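Local coordinates for ABC transporter, substrate-binding protein (PDB 4EDP), which probably binds a small solute outside the membrane and hands it to the membrane components of an ABC transporter, at residues G43-V48 / K297-S302. Sequence-based numbering, arbitrary orientation.
Sequences GLNEDV and KALNES. With ACT (acetate ion), chain F.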
loop_
_atom_site.group_PDB
_atom_site.type_symbol
_atom_site.label_atom_id
_atom_site.label_comp_id
_atom_site.label_asym_id
_atom_site.label_seq_id
_atom_site.Cartn_x
_atom_site.Cartn_y
_atom_site.Cartn_z
ATOM N N GLY A 43 4.624 9.348 -11.679
ATOM C CA GLY A 43 5.411 10.544 -11.945
ATOM C C GLY A 43 5.150 11.647 -10.930
ATOM O O GLY A 43 5.066 12.831 -11.283
ATOM N N LEU A 44 4.986 11.259 -9.667
ATOM C CA LEU A 44 4.785 12.222 -8.590
ATOM C C LEU A 44 6.168 12.718 -8.210
ATOM O O LEU A 44 7.105 11.931 -8.166
ATOM C CB LEU A 44 4.128 11.548 -7.387
ATOM C CG LEU A 44 2.724 10.981 -7.607
ATOM C CD1 LEU A 44 2.276 10.159 -6.387
ATOM C CD2 LEU A 44 1.737 12.102 -7.926
ATOM N N ASN A 45 6.309 14.010 -7.927
ATOM C CA ASN A 45 7.618 14.557 -7.592
ATOM C C ASN A 45 8.557 14.151 -8.721
ATOM O O ASN A 45 9.683 13.703 -8.480
ATOM C CB ASN A 45 8.135 13.966 -6.284
ATOM C CG ASN A 45 7.140 14.078 -5.154
ATOM O OD1 ASN A 45 6.320 14.998 -5.109
ATOM N ND2 ASN A 45 7.225 13.146 -4.210
ATOM N N GLU A 46 8.068 14.316 -9.951
ATOM C CA GLU A 46 8.770 13.911 -11.172
ATOM C C GLU A 46 10.253 14.303 -11.243
ATOM O O GLU A 46 11.086 13.471 -11.601
ATOM C CB GLU A 46 7.999 14.428 -12.398
ATOM C CG GLU A 46 8.432 13.818 -13.726
ATOM C CD GLU A 46 7.482 14.158 -14.875
ATOM O OE1 GLU A 46 7.601 13.539 -15.957
ATOM O OE2 GLU A 46 6.606 15.028 -14.690
ATOM N N ASP A 47 10.590 15.552 -10.927
ATOM C CA ASP A 47 11.997 15.960 -10.954
ATOM C C ASP A 47 12.851 15.112 -10.019
ATOM O O ASP A 47 13.900 14.611 -10.411
ATOM C CB ASP A 47 12.184 17.444 -10.608
ATOM C CG ASP A 47 11.805 18.371 -11.754
ATOM O OD1 ASP A 47 11.099 17.921 -12.685
ATOM O OD2 ASP A 47 12.216 19.555 -11.721
ATOM N N VAL A 48 12.398 14.953 -8.780
ATOM C CA VAL A 48 13.138 14.175 -7.795
ATOM C C VAL A 48 13.216 12.715 -8.226
ATOM O O VAL A 48 14.256 12.064 -8.099
ATOM C CB VAL A 48 12.475 14.260 -6.409
ATOM C CG1 VAL A 48 13.281 13.461 -5.392
ATOM C CG2 VAL A 48 12.344 15.708 -5.979
ATOM N N LYS A 297 14.955 8.176 1.541
ATOM C CA LYS A 297 15.339 9.538 1.917
ATOM C C LYS A 297 14.735 10.627 1.042
ATOM O O LYS A 297 14.262 11.654 1.550
ATOM C CB LYS A 297 16.863 9.663 1.862
ATOM C CG LYS A 297 17.601 8.696 2.776
ATOM C CD LYS A 297 19.100 8.773 2.574
ATOM C CE LYS A 297 19.801 7.668 3.335
ATOM N NZ LYS A 297 21.263 7.693 3.103
ATOM N N ALA A 298 14.758 10.429 -0.273
ATOM C CA ALA A 298 14.283 11.462 -1.192
ATOM C C ALA A 298 12.800 11.437 -1.507
ATOM O O ALA A 298 12.202 12.493 -1.729
ATOM C CB ALA A 298 15.084 11.402 -2.499
ATOM N N LEU A 299 12.205 10.248 -1.528
ATOM C CA LEU A 299 10.801 10.107 -1.896
ATOM C C LEU A 299 9.898 9.527 -0.810
ATOM O O LEU A 299 8.731 9.236 -1.066
ATOM C CB LEU A 299 10.701 9.213 -3.145
ATOM C CG LEU A 299 11.410 9.686 -4.413
ATOM C CD1 LEU A 299 11.395 8.595 -5.486
ATOM C CD2 LEU A 299 10.756 10.976 -4.912
ATOM N N ASN A 300 10.420 9.374 0.398
ATOM C CA ASN A 300 9.658 8.798 1.510
ATOM C C ASN A 300 9.047 7.440 1.182
ATOM O O ASN A 300 7.925 7.152 1.577
ATOM C CB ASN A 300 8.596 9.768 2.037
ATOM C CG ASN A 300 9.218 11.026 2.614
ATOM O OD1 ASN A 300 10.383 11.016 3.036
ATOM N ND2 ASN A 300 8.462 12.112 2.629
ATOM N N GLU A 301 9.800 6.620 0.451
ATOM C CA GLU A 301 9.356 5.256 0.124
ATOM C C GLU A 301 9.929 4.305 1.155
ATOM O O GLU A 301 11.150 4.209 1.307
ATOM C CB GLU A 301 9.788 4.834 -1.278
ATOM C CG GLU A 301 9.069 5.587 -2.386
ATOM C CD GLU A 301 9.505 5.175 -3.785
ATOM O OE1 GLU A 301 10.419 4.334 -3.935
ATOM O OE2 GLU A 301 8.928 5.720 -4.745
ATOM N N SER A 302 9.054 3.624 1.884
ATOM C CA SER A 302 9.490 2.650 2.865
ATOM C C SER A 302 10.184 1.511 2.098
ATOM O O SER A 302 9.670 1.022 1.084
ATOM C CB SER A 302 8.327 2.081 3.671
ATOM O OG SER A 302 7.706 3.068 4.497
HETATM C C ACT F . 6.304 7.408 -8.876
HETATM O O ACT F . 5.728 8.292 -8.202
HETATM O OXT ACT F . 6.180 7.499 -10.123
HETATM C CH3 ACT F . 7.097 6.310 -8.224
#
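Val48, in the first turn of helix 46-61, faces Ala298 in the last turn of helix 289-299, where the two backbones come nearest, CA of Val48 to CA of Ala298 at 7.2 Å. A type II turn from Gly43 to Glu46 leads into the first helix. Asn45, its third residue, has a positive phi (53°) that asparagine accepts; it sits at the N-cap position, though its side chain makes no capping bond. Segment 297-302 departs from helical geometry at Asn300, again with positive phi (54°).

Apolar side chains carry the contact. With Val48 CG1 anti to the backbone N (chi1 -179°), this branch reaches Leu299 CD2 at 3.6 Å and Ala298 CB, a small methyl where the backbones are nearest, at 4.0 Å. Val48 and Leu299 run past each other in opposite directions, flank against flank. Beside them, the amide ND2 of Asn45 lies 4.2 Å from Leu299 CD2, a loose van der Waals touch.

The fold is that of a periplasmic-type solute-binding protein, in which strand 37-41 passes through this loop into helix 46-61; here that helix start meets a helix end from much later in the chain.

On the loop, an acetate, probably from the crystallisation liquor, accepts a hydrogen bond at OXT from Gly43 N (2.9 Å) and a weak one at O from Leu44 N (3.4 Å), with Thr41 OG1 as a further partner.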